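Local coordinates for protein free serine kinase (Thermococcus kodakarensis KOD1, PDB 5X0G) that phosphorylates free L-serine to O-phospho-L-serine with ADP as phosphate donor, releasing AMP, in the first step of a route to L-cysteine, at residues K52-A57 with A85-L90. The protein carries 1 engineered substitution. Residues are numbered along the deposited sequence; the frame is centred on the assembly and turned at random.
Sequences KPMLLA and APSVIL. With ADP (adenosine-5'-diphosphate), chain C; AMP (adenosine monophosphate), chain B.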
ATOM      1  N   LYS A  52      -6.988  17.618   1.114  1.00 18.33           N
ATOM      2  CA  LYS A  52      -5.814  16.778   1.415  1.00 18.40           C
ATOM      3  C   LYS A  52      -4.978  16.613   0.122  1.00 17.54           C
ATOM      4  O   LYS A  52      -5.294  15.774  -0.713  1.00 17.20           O
ATOM      5  CB  LYS A  52      -6.275  15.402   1.957  1.00 18.88           C
ATOM      6  CG  LYS A  52      -5.167  14.544   2.592  1.00 19.47           C
ATOM      7  CD  LYS A  52      -5.635  13.142   2.987  1.00 20.17           C
ATOM      8  CE  LYS A  52      -5.644  12.894   4.495  1.00 21.51           C
ATOM      9  NZ  LYS A  52      -6.543  11.779   4.962  1.00 22.41           N
ATOM     10  N   PRO A  53      -3.907  17.413  -0.054  1.00 17.43           N
ATOM     11  CA  PRO A  53      -3.234  17.362  -1.370  1.00 16.86           C
ATOM     12  C   PRO A  53      -2.590  16.002  -1.649  1.00 16.69           C
ATOM     13  O   PRO A  53      -2.216  15.290  -0.690  1.00 17.06           O
ATOM     14  CB  PRO A  53      -2.157  18.453  -1.249  1.00 17.19           C
ATOM     15  CG  PRO A  53      -1.860  18.513   0.212  1.00 17.85           C
ATOM     16  CD  PRO A  53      -3.167  18.262   0.909  1.00 18.05           C
ATOM     17  N   MET A  54      -2.475  15.649  -2.940  0.50 16.36           N
ATOM     18  CA  MET A  54      -1.681  14.502  -3.407  0.50 16.46           C
ATOM     19  C   MET A  54      -0.249  14.668  -2.891  0.50 16.67           C
ATOM     20  O   MET A  54       0.204  15.799  -2.735  0.50 16.76           O
ATOM     21  CB  MET A  54      -1.579  14.459  -4.950  0.50 16.42           C
ATOM     22  CG  MET A  54      -2.816  14.771  -5.787  0.50 16.33           C
ATOM     23  SD  MET A  54      -3.646  13.277  -6.375  0.50 16.65           S
ATOM     24  CE  MET A  54      -3.939  12.666  -4.739  0.50 16.77           C
ATOM     25  N   LEU A  55       0.453  13.560  -2.644  1.00 16.89           N
ATOM     26  CA  LEU A  55       1.916  13.578  -2.451  1.00 17.20           C
ATOM     27  C   LEU A  55       2.552  12.915  -3.680  1.00 17.15           C
ATOM     28  O   LEU A  55       2.273  11.745  -3.984  1.00 17.29           O
ATOM     29  CB  LEU A  55       2.328  12.882  -1.154  1.00 17.86           C
ATOM     30  CG  LEU A  55       1.672  13.536   0.061  1.00 18.13           C
ATOM     31  CD1 LEU A  55       2.047  12.820   1.351  1.00 19.05           C
ATOM     32  CD2 LEU A  55       2.063  14.999   0.162  1.00 18.14           C
ATOM     33  N   LEU A  56       3.359  13.694  -4.402  1.00 17.07           N
ATOM     34  CA  LEU A  56       3.971  13.258  -5.657  1.00 17.23           C
ATOM     35  C   LEU A  56       5.486  13.311  -5.609  1.00 17.72           C
ATOM     36  O   LEU A  56       6.065  14.061  -4.815  1.00 17.80           O
ATOM     37  CB  LEU A  56       3.505  14.143  -6.812  1.00 17.08           C
ATOM     38  CG  LEU A  56       2.002  14.295  -7.049  1.00 16.66           C
ATOM     39  CD1 LEU A  56       1.763  15.287  -8.190  1.00 16.79           C
ATOM     40  CD2 LEU A  56       1.326  12.966  -7.342  1.00 16.71           C
ATOM     41  N   ALA A  57       6.095  12.511  -6.485  1.00 18.08           N
ATOM     42  CA  ALA A  57       7.524  12.519  -6.729  1.00 18.76           C
ATOM     43  C   ALA A  57       7.768  12.568  -8.237  1.00 19.17           C
ATOM     44  O   ALA A  57       7.197  11.769  -8.978  1.00 19.18           O
ATOM     45  CB  ALA A  57       8.160  11.285  -6.139  1.00 19.25           C
ATOM     46  N   ALA A  85      -5.366  17.786  -9.712  1.00 15.79           N
ATOM     47  CA  ALA A  85      -5.459  17.721  -8.253  1.00 15.36           C
ATOM     48  C   ALA A  85      -4.396  18.592  -7.595  1.00 15.44           C
ATOM     49  O   ALA A  85      -3.258  18.684  -8.100  1.00 15.63           O
ATOM     50  CB  ALA A  85      -5.338  16.285  -7.789  1.00 15.15           C
ATOM     51  N   PRO A  86      -4.747  19.244  -6.457  1.00 15.46           N
ATOM     52  CA  PRO A  86      -3.691  19.965  -5.745  1.00 15.70           C
ATOM     53  C   PRO A  86      -2.755  18.947  -5.153  1.00 15.50           C
ATOM     54  O   PRO A  86      -3.204  17.935  -4.568  1.00 15.24           O
ATOM     55  CB  PRO A  86      -4.429  20.762  -4.668  1.00 15.95           C
ATOM     56  CG  PRO A  86      -5.817  20.244  -4.626  1.00 15.73           C
ATOM     57  CD  PRO A  86      -6.055  19.353  -5.802  1.00 15.43           C
ATOM     58  N   SER A  87      -1.462  19.223  -5.301  1.00 15.74           N
ATOM     59  CA  SER A  87      -0.428  18.255  -5.023  1.00 15.69           C
ATOM     60  C   SER A  87       0.732  18.917  -4.311  1.00 16.13           C
ATOM     61  O   SER A  87       0.987  20.105  -4.511  1.00 16.55           O
ATOM     62  CB  SER A  87       0.094  17.689  -6.343  1.00 15.78           C
ATOM     63  OG  SER A  87      -0.938  17.061  -7.088  1.00 15.53           O
ATOM     64  N   VAL A  88       1.441  18.129  -3.509  1.00 16.19           N
ATOM     65  CA  VAL A  88       2.722  18.548  -2.927  1.00 16.75           C
ATOM     66  C   VAL A  88       3.812  17.666  -3.533  1.00 16.84           C
ATOM     67  O   VAL A  88       3.703  16.440  -3.550  1.00 16.59           O
ATOM     68  CB  VAL A  88       2.660  18.443  -1.388  1.00 17.07           C
ATOM     69  CG1 VAL A  88       4.042  18.570  -0.739  1.00 17.77           C
ATOM     70  CG2 VAL A  88       1.714  19.504  -0.860  1.00 17.24           C
ATOM     71  N   ILE A  89       4.860  18.302  -4.040  1.00 17.34           N
ATOM     72  CA  ILE A  89       5.940  17.601  -4.686  1.00 17.65           C
ATOM     73  C   ILE A  89       7.029  17.356  -3.641  1.00 18.25           C
ATOM     74  O   ILE A  89       7.564  18.311  -3.059  1.00 18.77           O
ATOM     75  CB  ILE A  89       6.471  18.405  -5.889  1.00 18.11           C
ATOM     76  CG1 ILE A  89       5.342  18.588  -6.920  1.00 17.80           C
ATOM     77  CG2 ILE A  89       7.660  17.692  -6.521  1.00 18.58           C
ATOM     78  CD1 ILE A  89       5.628  19.670  -7.940  1.00 18.53           C
ATOM     79  N   LEU A  90       7.321  16.076  -3.406  1.00 18.34           N
ATOM     80  CA  LEU A  90       8.301  15.641  -2.417  1.00 19.04           C
ATOM     81  C   LEU A  90       9.695  15.536  -2.980  1.00 19.71           C
ATOM     82  O   LEU A  90       9.871  15.175  -4.142  1.00 19.66           O
ATOM     83  CB  LEU A  90       7.970  14.245  -1.923  1.00 19.05           C
ATOM     84  CG  LEU A  90       6.638  14.074  -1.226  1.00 18.70           C
ATOM     85  CD1 LEU A  90       6.434  12.589  -0.974  1.00 18.95           C
ATOM     86  CD2 LEU A  90       6.636  14.875   0.067  1.00 19.16           C
TER
HETATM   87  PB  ADP C 302      -3.694   5.646  -0.980  0.50 21.47           P
HETATM   88  O1B ADP C 302      -3.410   6.285   0.364  0.50 21.41           O
HETATM   89  O2B ADP C 302      -2.738   6.075  -2.066  0.50 21.21           O
HETATM   90  O3B ADP C 302      -3.986   4.170  -0.906  0.50 20.93           O
HETATM   91  PA  ADP C 302      -5.634   7.664  -0.934  0.50 19.92           P
HETATM   92  O1A ADP C 302      -6.053   8.497  -2.120  0.50 19.28           O
HETATM   93  O2A ADP C 302      -4.598   8.218   0.010  0.50 20.03           O
HETATM   94  O3A ADP C 302      -5.118   6.237  -1.452  0.50 20.57           O
HETATM   95  O5' ADP C 302      -6.961   7.262  -0.108  0.50 19.05           O
HETATM   96  C5' ADP C 302      -8.109   8.104  -0.025  0.50 17.95           C
HETATM   97  C4' ADP C 302      -7.791   9.410   0.692  0.50 17.29           C
HETATM   98  O4' ADP C 302      -8.739  10.403   0.300  0.50 16.87           O
HETATM   99  C3' ADP C 302      -7.878   9.340   2.219  0.50 16.90           C
HETATM  100  O3' ADP C 302      -6.684   9.858   2.813  0.50 16.42           O
HETATM  101  C2' ADP C 302      -9.035  10.237   2.591  0.50 16.65           C
HETATM  102  O2' ADP C 302      -8.885  10.905   3.851  0.50 16.54           O
HETATM  103  C1' ADP C 302      -8.977  11.218   1.445  0.50 16.48           C
HETATM  104  N9  ADP C 302     -10.192  12.047   1.351  0.50 16.22           N
HETATM  105  C8  ADP C 302     -11.423  11.761   1.818  0.50 15.87           C
HETATM  106  N7  ADP C 302     -12.276  12.778   1.544  0.50 15.67           N
HETATM  107  C5  ADP C 302     -11.576  13.734   0.903  0.50 15.79           C
HETATM  108  C6  ADP C 302     -11.849  15.064   0.331  0.50 15.77           C
HETATM  109  N6  ADP C 302     -13.082  15.618   0.384  0.50 15.71           N
HETATM  110  N1  ADP C 302     -10.816  15.713  -0.255  0.50 15.47           N
HETATM  111  C2  ADP C 302      -9.577  15.197  -0.332  0.50 15.54           C
HETATM  112  N3  ADP C 302      -9.261  13.999   0.171  0.50 15.79           N
HETATM  113  C4  ADP C 302     -10.203  13.244   0.786  0.50 15.92           C
HETATM  114  P   AMP B 301      -5.855   7.830  -1.082  0.50 17.16           P
HETATM  115  O1P AMP B 301      -6.216   8.915  -2.067  0.50 16.48           O
HETATM  116  O2P AMP B 301      -5.434   6.511  -1.676  0.50 16.96           O
HETATM  117  O3P AMP B 301      -4.977   8.347   0.033  0.50 17.21           O
HETATM  118  O5' AMP B 301      -7.264   7.457  -0.399  0.50 16.98           O
HETATM  119  C5' AMP B 301      -8.326   8.400  -0.394  0.50 17.17           C
HETATM  120  C4' AMP B 301      -8.031   9.420   0.687  0.50 17.24           C
HETATM  121  O4' AMP B 301      -8.724  10.632   0.424  0.50 17.25           O
HETATM  122  C3' AMP B 301      -8.470   8.951   2.068  0.50 17.42           C
HETATM  123  O3' AMP B 301      -7.324   8.679   2.877  0.50 17.94           O
HETATM  124  C2' AMP B 301      -9.295  10.087   2.640  0.50 17.30           C
HETATM  125  O2' AMP B 301      -8.893  10.447   3.965  0.50 17.49           O
HETATM  126  C1' AMP B 301      -9.061  11.231   1.670  0.50 16.98           C
HETATM  127  N9  AMP B 301     -10.249  12.091   1.510  0.50 16.70           N
HETATM  128  C8  AMP B 301     -11.497  11.839   1.946  0.50 16.29           C
HETATM  129  N7  AMP B 301     -12.323  12.859   1.612  0.50 16.11           N
HETATM  130  C5  AMP B 301     -11.592  13.781   0.957  0.50 16.18           C
HETATM  131  C6  AMP B 301     -11.833  15.093   0.332  0.50 16.08           C
HETATM  132  N6  AMP B 301     -13.062  15.661   0.335  0.50 15.89           N
HETATM  133  N1  AMP B 301     -10.777  15.706  -0.247  0.50 15.82           N
HETATM  134  C2  AMP B 301      -9.544  15.171  -0.272  0.50 15.94           C
HETATM  135  N3  AMP B 301      -9.256  13.986   0.281  0.50 16.28           N
HETATM  136  C4  AMP B 301     -10.223  13.266   0.896  0.50 16.32           C
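Met-54, Leu-55 and Leu-56 pair with Ser-87, Val-88 and Ile-89 as parallel neighbours in the mixed five-stranded sheet of the ParB-like N-terminal domain. The chain between them includes helix 71-80. Four backbone hydrogen bonds run along the pair, starting with Met-54 N to Pro-86 O at 2.9 Å. The last joins Leu-90 N to Leu-56 O and is almost straight (176° at the hydrogen).

Packing is tight on the face of Met-54, Leu-56 and Ser-87. The Leu-56 CD1 methyl presses on Ser-87 CB at 3.5 Å. In one of its two conformers Met-54 sets CG 3.6 Å from Ala-85 CB. Met-26 of strand 26-27 touches all four residues. Toward the end of the pair this face opens to solvent at Ile-89, which adds little. On the other face, Val-88 lies beside Pro-53 and Leu-55, and Pro-231 packs on the three.

Before the strand, Lys-52 reaches the nucleotide with a side chain bent at chi3. Its NZ donates to O2' of ADP (2.7 Å) or of AMP, which overlap there, and to O3' of ADP. A methionine here has no ammonium group, so the ribose would probably be held less firmly.

Ser-87 OG lies beside its own backbone N (chi1 -59°). From there it donates to Ala-85 O at 3.0 Å, from 57° above the carbonyl plane.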